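Local coordinates for protein leucine aminopeptidase 1 (Caenorhabditis elegans, PDB 2HC9) that releases N-terminal amino acids, preferably leucine, from peptides using two zinc ions per subunit, and probably serves as a digestive enzyme, at residues A[255-260]-A[273-278]; A[326-331]-A[419-424]. The protein carries 1 engineered substitution. All coordinates share one frame; numbering follows the deposited sequence.

Contact 1 (A[255-260]-A[273-278]); sequences VYDTGG and KRDMGG. With ZN (zinc ion), chain C; ZN (zinc ion), chain B.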
ATOM      1  N   VAL A 255     -17.530  18.437 -14.073  1.00 13.90           N
ATOM      2  CA  VAL A 255     -18.580  17.468 -14.385  1.00 13.54           C
ATOM      3  C   VAL A 255     -18.117  16.028 -14.151  1.00 15.88           C
ATOM      4  O   VAL A 255     -18.913  15.156 -13.841  1.00 13.43           O
ATOM      5  CB  VAL A 255     -19.147  17.632 -15.822  1.00 14.40           C
ATOM      6  CG1 VAL A 255     -19.775  19.025 -15.986  1.00 14.37           C
ATOM      7  CG2 VAL A 255     -18.075  17.409 -16.884  1.00 14.24           C
ATOM      8  N   TYR A 256     -16.817  15.796 -14.298  1.00 15.75           N
ATOM      9  CA  TYR A 256     -16.218  14.552 -13.827  1.00 14.01           C
ATOM     10  C   TYR A 256     -14.777  14.804 -13.514  1.00 14.06           C
ATOM     11  O   TYR A 256     -14.098  15.500 -14.262  1.00 13.60           O
ATOM     12  CB  TYR A 256     -16.284  13.451 -14.907  1.00 13.02           C
ATOM     13  CG  TYR A 256     -16.065  12.100 -14.296  1.00 18.89           C
ATOM     14  CD1 TYR A 256     -17.133  11.399 -13.719  1.00 14.48           C
ATOM     15  CD2 TYR A 256     -14.785  11.539 -14.240  1.00 17.99           C
ATOM     16  CE1 TYR A 256     -16.937  10.144 -13.130  1.00 13.19           C
ATOM     17  CE2 TYR A 256     -14.574  10.298 -13.677  1.00 15.61           C
ATOM     18  CZ  TYR A 256     -15.633   9.615 -13.125  1.00 16.16           C
ATOM     19  OH  TYR A 256     -15.376   8.406 -12.580  1.00 14.29           O
ATOM     20  N   ASP A 257     -14.307  14.211 -12.424  1.00 12.77           N
ATOM     21  CA  ASP A 257     -12.903  14.339 -12.039  1.00 13.22           C
ATOM     22  C   ASP A 257     -12.233  12.946 -12.022  1.00 13.48           C
ATOM     23  O   ASP A 257     -12.404  12.176 -11.078  1.00 15.44           O
ATOM     24  CB  ASP A 257     -12.844  14.979 -10.652  1.00 12.76           C
ATOM     25  CG  ASP A 257     -11.450  15.450 -10.285  1.00 15.46           C
ATOM     26  OD1 ASP A 257     -10.516  15.345 -11.137  1.00 14.51           O
ATOM     27  OD2 ASP A 257     -11.319  15.942  -9.139  1.00 14.89           O
ATOM     28  N   THR A 258     -11.462  12.628 -13.065  1.00 14.13           N
ATOM     29  CA  THR A 258     -10.635  11.411 -13.043  1.00 14.08           C
ATOM     30  C   THR A 258      -9.379  11.605 -12.175  1.00 14.78           C
ATOM     31  O   THR A 258      -8.657  10.642 -11.915  1.00 15.29           O
ATOM     32  CB  THR A 258     -10.104  11.049 -14.438  1.00 17.46           C
ATOM     33  OG1 THR A 258      -9.215  12.086 -14.865  1.00 18.57           O
ATOM     34  CG2 THR A 258     -11.254  10.883 -15.471  1.00 15.91           C
ATOM     35  N   GLY A 259      -9.129  12.848 -11.756  1.00 13.97           N
ATOM     36  CA  GLY A 259      -7.889  13.232 -11.076  1.00 14.61           C
ATOM     37  C   GLY A 259      -6.871  13.841 -12.052  1.00 19.74           C
ATOM     38  O   GLY A 259      -5.930  14.558 -11.642  1.00 15.80           O
ATOM     39  N   GLY A 260      -7.040  13.539 -13.342  1.00 16.24           N
ATOM     40  CA  GLY A 260      -6.065  13.943 -14.359  1.00 16.19           C
ATOM     41  C   GLY A 260      -4.911  12.964 -14.424  1.00 15.12           C
ATOM     42  O   GLY A 260      -5.033  11.814 -13.988  1.00 14.29           O
ATOM     43  N   LYS A 273     -18.601  11.983 -10.702  1.00 14.85           N
ATOM     44  CA  LYS A 273     -19.667  12.806 -11.321  1.00 15.33           C
ATOM     45  C   LYS A 273     -20.160  13.921 -10.379  1.00 14.96           C
ATOM     46  O   LYS A 273     -20.758  14.897 -10.838  1.00 16.02           O
ATOM     47  CB  LYS A 273     -20.876  11.924 -11.712  1.00 14.85           C
ATOM     48  CG  LYS A 273     -21.761  11.545 -10.487  1.00 13.39           C
ATOM     49  CD  LYS A 273     -22.781  10.454 -10.838  1.00 15.64           C
ATOM     50  CE  LYS A 273     -23.419   9.908  -9.538  1.00 13.68           C
ATOM     51  NZ  LYS A 273     -24.662   9.078  -9.834  1.00 12.70           N
ATOM     52  N   ARG A 274     -19.936  13.763  -9.067  1.00 13.17           N
ATOM     53  CA  ARG A 274     -20.515  14.692  -8.093  1.00 14.12           C
ATOM     54  C   ARG A 274     -19.620  15.909  -7.886  1.00 16.76           C
ATOM     55  O   ARG A 274     -19.953  16.788  -7.091  1.00 15.43           O
ATOM     56  CB  ARG A 274     -20.801  13.997  -6.757  1.00 13.84           C
ATOM     57  CG  ARG A 274     -21.773  12.795  -6.888  1.00 17.68           C
ATOM     58  CD  ARG A 274     -22.158  12.239  -5.477  1.00 20.57           C
ATOM     59  NE  ARG A 274     -22.739  10.903  -5.642  1.00 23.54           N
ATOM     60  CZ  ARG A 274     -22.401   9.817  -4.970  1.00 25.00           C
ATOM     61  NH1 ARG A 274     -21.496   9.844  -3.990  1.00 19.08           N
ATOM     62  NH2 ARG A 274     -23.026   8.683  -5.261  1.00 24.95           N
ATOM     63  N   ASP A 275     -18.501  15.977  -8.619  1.00 12.67           N
ATOM     64  CA  ASP A 275     -17.533  17.052  -8.429  1.00 13.14           C
ATOM     65  C   ASP A 275     -17.972  18.425  -9.009  1.00 14.61           C
ATOM     66  O   ASP A 275     -17.201  19.391  -9.015  1.00 13.50           O
ATOM     67  CB  ASP A 275     -16.183  16.621  -9.020  1.00 14.39           C
ATOM     68  CG  ASP A 275     -15.004  17.270  -8.329  1.00 15.93           C
ATOM     69  OD1 ASP A 275     -15.070  17.612  -7.120  1.00 14.06           O
ATOM     70  OD2 ASP A 275     -13.974  17.399  -9.003  1.00 15.44           O
ATOM     71  N   MET A 276     -19.204  18.484  -9.516  1.00 14.50           N
ATOM     72  CA  MET A 276     -19.831  19.739  -9.970  1.00 15.49           C
ATOM     73  C   MET A 276     -20.926  20.202  -8.997  1.00 13.12           C
ATOM     74  O   MET A 276     -21.724  21.108  -9.322  1.00 15.10           O
ATOM     75  CB  MET A 276     -20.420  19.567 -11.408  1.00 15.79           C
ATOM     76  CG  MET A 276     -21.132  18.214 -11.705  1.00 15.54           C
ATOM     77  SD  MET A 276     -22.411  17.737 -10.534  1.00 15.09           S
ATOM     78  CE  MET A 276     -23.629  19.007 -10.981  1.00 13.87           C
ATOM     79  N   GLY A 277     -20.973  19.605  -7.797  1.00 15.85           N
ATOM     80  CA  GLY A 277     -22.020  19.967  -6.817  1.00 14.31           C
ATOM     81  C   GLY A 277     -22.031  21.447  -6.405  1.00 17.06           C
ATOM     82  O   GLY A 277     -23.099  22.033  -6.134  1.00 15.27           O
ATOM     83  N   GLY A 278     -20.854  22.063  -6.373  1.00 14.00           N
ATOM     84  CA  GLY A 278     -20.767  23.505  -6.097  1.00 15.87           C
ATOM     85  C   GLY A 278     -21.461  24.358  -7.158  1.00 16.30           C
ATOM     86  O   GLY A 278     -22.209  25.287  -6.836  1.00 14.16           O
TER
HETATM   87 ZN    ZN C 702     -12.334  18.115  -8.182  1.00 18.97          ZN
HETATM   88 ZN    ZN B 701      -9.607  16.767  -8.364  1.00 18.80          ZN
HETATM   89  O   HOH W   1     -10.779  17.553  -6.910  1.00 14.92           O

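Contact 2 (A[326-331]-A[419-424]); sequences KTVEIN and ADMKNS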
ATOM      1  N   LYS A 326      -1.085  35.963 -12.563  1.00 15.02           N
ATOM      2  CA  LYS A 326      -0.102  35.241 -11.721  1.00 15.95           C
ATOM      3  C   LYS A 326       0.187  33.837 -12.278  1.00 18.52           C
ATOM      4  O   LYS A 326      -0.668  33.244 -12.946  1.00 18.06           O
ATOM      5  CB  LYS A 326      -0.589  35.126 -10.270  1.00 13.05           C
ATOM      6  CG  LYS A 326      -0.515  36.491  -9.557  1.00 18.73           C
ATOM      7  CD  LYS A 326      -1.150  36.438  -8.183  1.00 22.41           C
ATOM      8  CE  LYS A 326      -1.045  37.814  -7.504  1.00 27.14           C
ATOM      9  NZ  LYS A 326       0.380  38.304  -7.404  1.00 33.39           N
ATOM     10  N   THR A 327       1.378  33.309 -12.003  1.00 15.51           N
ATOM     11  CA  THR A 327       1.703  31.956 -12.485  1.00 16.12           C
ATOM     12  C   THR A 327       1.498  30.900 -11.390  1.00 15.88           C
ATOM     13  O   THR A 327       1.742  31.154 -10.210  1.00 16.09           O
ATOM     14  CB  THR A 327       3.136  31.859 -13.033  1.00 16.46           C
ATOM     15  OG1 THR A 327       4.056  32.399 -12.052  1.00 17.64           O
ATOM     16  CG2 THR A 327       3.262  32.674 -14.380  1.00 19.18           C
ATOM     17  N   VAL A 328       1.044  29.713 -11.788  1.00 13.71           N
ATOM     18  CA  VAL A 328       0.845  28.634 -10.826  1.00 12.50           C
ATOM     19  C   VAL A 328       1.592  27.397 -11.369  1.00 15.53           C
ATOM     20  O   VAL A 328       1.413  27.007 -12.527  1.00 16.86           O
ATOM     21  CB  VAL A 328      -0.667  28.318 -10.567  1.00 14.66           C
ATOM     22  CG1 VAL A 328      -0.766  27.083  -9.658  1.00 14.77           C
ATOM     23  CG2 VAL A 328      -1.365  29.533  -9.891  1.00 13.47           C
ATOM     24  N   GLU A 329       2.431  26.803 -10.514  1.00 15.37           N
ATOM     25  CA  GLU A 329       3.066  25.504 -10.832  1.00 16.61           C
ATOM     26  C   GLU A 329       2.105  24.429 -10.376  1.00 15.90           C
ATOM     27  O   GLU A 329       1.803  24.316  -9.169  1.00 14.91           O
ATOM     28  CB  GLU A 329       4.385  25.365 -10.071  1.00 14.17           C
ATOM     29  CG  GLU A 329       5.096  24.062 -10.363  1.00 15.29           C
ATOM     30  CD  GLU A 329       6.427  23.929  -9.616  1.00 20.03           C
ATOM     31  OE1 GLU A 329       6.801  24.812  -8.791  1.00 18.24           O
ATOM     32  OE2 GLU A 329       7.089  22.911  -9.869  1.00 18.29           O
ATOM     33  N   ILE A 330       1.607  23.658 -11.335  1.00 13.74           N
ATOM     34  CA  ILE A 330       0.677  22.579 -11.012  1.00 16.60           C
ATOM     35  C   ILE A 330       1.499  21.374 -10.571  1.00 15.57           C
ATOM     36  O   ILE A 330       2.153  20.737 -11.406  1.00 19.80           O
ATOM     37  CB  ILE A 330      -0.178  22.199 -12.233  1.00 15.14           C
ATOM     38  CG1 ILE A 330      -0.905  23.437 -12.787  1.00 15.05           C
ATOM     39  CG2 ILE A 330      -1.183  21.057 -11.864  1.00 17.09           C
ATOM     40  CD1 ILE A 330      -1.669  23.196 -14.122  1.00 17.28           C
ATOM     41  N   ASN A 331       1.474  21.049  -9.271  1.00 12.83           N
ATOM     42  CA  ASN A 331       2.099  19.800  -8.819  1.00 17.49           C
ATOM     43  C   ASN A 331       1.084  18.716  -8.488  1.00 18.38           C
ATOM     44  O   ASN A 331       1.446  17.620  -8.080  1.00 18.20           O
ATOM     45  CB  ASN A 331       3.069  20.050  -7.647  1.00 14.16           C
ATOM     46  CG  ASN A 331       2.376  20.595  -6.406  1.00 19.67           C
ATOM     47  OD1 ASN A 331       1.351  21.279  -6.496  1.00 20.02           O
ATOM     48  ND2 ASN A 331       2.943  20.298  -5.235  1.00 19.03           N
ATOM     49  N   ALA A 419       7.518  29.479  -9.912  1.00 18.27           N
ATOM     50  CA  ALA A 419       6.293  30.186 -10.262  1.00 14.71           C
ATOM     51  C   ALA A 419       5.846  30.977  -9.058  1.00 18.34           C
ATOM     52  O   ALA A 419       6.446  30.892  -7.992  1.00 17.48           O
ATOM     53  CB  ALA A 419       5.194  29.203 -10.686  1.00 17.53           C
ATOM     54  N   ASP A 420       4.787  31.759  -9.225  1.00 16.69           N
ATOM     55  CA  ASP A 420       4.301  32.565  -8.118  1.00 18.37           C
ATOM     56  C   ASP A 420       3.804  31.699  -6.965  1.00 18.34           C
ATOM     57  O   ASP A 420       3.896  32.093  -5.810  1.00 15.43           O
ATOM     58  CB  ASP A 420       3.182  33.493  -8.594  1.00 17.52           C
ATOM     59  CG  ASP A 420       3.692  34.591  -9.501  1.00 18.26           C
ATOM     60  OD1 ASP A 420       4.879  34.989  -9.375  1.00 16.68           O
ATOM     61  OD2 ASP A 420       2.891  35.077 -10.327  1.00 16.77           O
ATOM     62  N   MET A 421       3.332  30.498  -7.279  1.00 17.73           N
ATOM     63  CA  MET A 421       2.909  29.547  -6.237  1.00 14.10           C
ATOM     64  C   MET A 421       2.717  28.186  -6.888  1.00 14.79           C
ATOM     65  O   MET A 421       2.632  28.079  -8.123  1.00 16.78           O
ATOM     66  CB  MET A 421       1.579  29.986  -5.600  1.00 14.22           C
ATOM     67  CG  MET A 421       0.411  29.969  -6.596  1.00 14.39           C
ATOM     68  SD  MET A 421      -0.923  31.096  -6.131  1.00 17.10           S
ATOM     69  CE  MET A 421      -0.201  32.587  -6.803  1.00 16.29           C
ATOM     70  N   LYS A 422       2.650  27.156  -6.058  1.00 15.72           N
ATOM     71  CA  LYS A 422       2.181  25.832  -6.502  1.00 13.11           C
ATOM     72  C   LYS A 422       0.687  25.758  -6.189  1.00 15.90           C
ATOM     73  O   LYS A 422       0.208  26.513  -5.361  1.00 15.05           O
ATOM     74  CB  LYS A 422       2.897  24.741  -5.700  1.00 16.53           C
ATOM     75  CG  LYS A 422       4.399  24.627  -5.937  1.00 17.23           C
ATOM     76  CD  LYS A 422       4.955  23.337  -5.316  1.00 17.66           C
ATOM     77  CE  LYS A 422       6.458  23.218  -5.608  1.00 20.67           C
ATOM     78  NZ  LYS A 422       7.061  21.995  -4.983  1.00 18.16           N
ATOM     79  N   ASN A 423      -0.034  24.832  -6.813  1.00 15.42           N
ATOM     80  CA  ASN A 423      -1.448  24.638  -6.470  1.00 17.16           C
ATOM     81  C   ASN A 423      -1.715  23.728  -5.260  1.00 17.33           C
ATOM     82  O   ASN A 423      -2.798  23.749  -4.702  1.00 18.36           O
ATOM     83  CB  ASN A 423      -2.284  24.237  -7.713  1.00 16.51           C
ATOM     84  CG  ASN A 423      -2.092  22.773  -8.136  1.00 18.93           C
ATOM     85  OD1 ASN A 423      -0.994  22.234  -8.079  1.00 16.44           O
ATOM     86  ND2 ASN A 423      -3.160  22.147  -8.620  1.00 13.87           N
ATOM     87  N   SER A 424      -0.727  22.942  -4.839  1.00 15.74           N
ATOM     88  CA  SER A 424      -0.928  22.093  -3.668  1.00 19.22           C
ATOM     89  C   SER A 424       0.395  21.798  -2.996  1.00 17.97           C
ATOM     90  O   SER A 424       1.456  22.221  -3.468  1.00 17.46           O
ATOM     91  CB  SER A 424      -1.678  20.795  -4.021  1.00 26.31           C
ATOM     92  OG  SER A 424      -0.805  19.829  -4.509  1.00 36.39           O
TER

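Contact 1 (A[255-260]-A[273-278])
Asp257 and Asp275 meet through a metal: their OD2 atoms stand 3.0 Å apart, an approach explained by the zinc ion bound to both oxygens, since two carboxylates would otherwise be expected to repel. Asp275 OD2 is 2.0 Å from this ion, the zinc of chain C. Asp257 OD2 binds the zinc of chain C more loosely, at 2.6 Å. The same Asp257 OD2 also binds the zinc of chain B at 2.1 Å, making it a single-atom bridge; water 1 bridges the same two metals. The carboxylate planes are nearly parallel. Lys252 and Glu336 also bind the zinc of chain C, Asp334 and Glu336 that of chain B, giving the two-metal centre of an M17 aminopeptidase.

Beyond this shell, OD1 and the metal-bound OD2 together fix how the Asp257 carboxylate is turned. With CG anti to the backbone N (chi1 -167°), Asp257 OD1 accepts Gly259 N at 2.9 Å in an Asx turn, the donor lying 54° above the carboxylate plane, and Asn307 ND2 bonds OD1 as well. Asp275 OD1 is hydrogen-bonded to Thr362 OG1.

Both segments belong to a beta-alpha-beta unit, in which strand 256-257 is followed by helix 277-290, with Met276 at its N-cap, and then by strand 297-307, parallel to the first. The backbones close up behind the metals without a conventional hydrogen bond. Val255 O receives a CA-H contact from Lys273 CA at 3.5 Å. Met276 CG, set between backbone N and carbonyl carbon (chi1 40°), lies 3.8 Å from Val255 CA; later bends lead the chain's end away from 255-260, and the side chain also touches helices 186-199 and 157-178. Further out, Tyr256 CD1 lies 3.4 Å from Lys273 N, an oblique approach to the ring. A second subunit holds both groups: its Pro316 O bonds Tyr256 OH, and its Asp317 accepts from Lys273 N.

Contact 2 (A[326-331]-A[419-424])
Glu329 and Lys422 form the firm parallel bridge between segments 326-331 and 419-424. Glu329 N donates almost straight (168°) to Met421 O at 2.7 Å, and Asn423 N returns a bond to Glu329 O at 3.0 Å; toward Thr327 the pairing grows loose, and side chains take over. There Asp420 OD2 accepts Thr327 N at 2.9 Å from above the carboxylate plane, while Thr327 OG1 accepts Asp420 N at 3.0 Å. Thr138 and Met136 of a third subunit bond Asp420 OD2 and Thr327 OG1 in turn, tying this end to the assembly.

Val328 CG2 packs on Met421 CG, and CG1 of the same valine rests on Asn423 CB. On the other face Glu329 and Lys422 run side by side, OE1 lying along the lysine methylenes and bonded to Ser416.

At the far end Asn423 OD1 accepts a hydrogen bond from Asn331 N at 3.0 Å, its amide oriented by bonds from ND2 to Ala335 O and Asn332 O. Asn331, its CG between backbone N and carbonyl carbon (chi1 63°), folds back over Ser424: ND2 gives a hydrogen in its own amide plane to Ser424 O at 3.0 Å, and OD1 accepts Ser424 OG at 3.3 Å. Replacing Asn331 with a leucine would probably leave Ser424 O and OG without these partners and set the serine hydroxyl free to turn.

The short, weakly bonded strand 421-422 is an outer strand, within this chain, of a three-stranded mixed sheet with 327-329 and 319-321 beside the catalytic centre, and Asn423 O bonds Arg338, a predicted active-site residue.

Contact 1 supplies metal ligands directly, whereas contact 2 lies beside the same site. Their centres lie 21 Å apart and their nearest atoms about 8 Å, without touching. The Asn423 side chain of contact 2 comes within about 8 Å of a zinc ion, and that of Ser424 within about 4 Å of the Arg338 side chain. Both contacts fall within the catalytic domain and also meet the oligomer. Asp317 forms a backbone hydrogen bond with Ile330 of contact 2 within its own chain, and the same residue of a second subunit accepts a hydrogen bond from Lys273 N at contact 1.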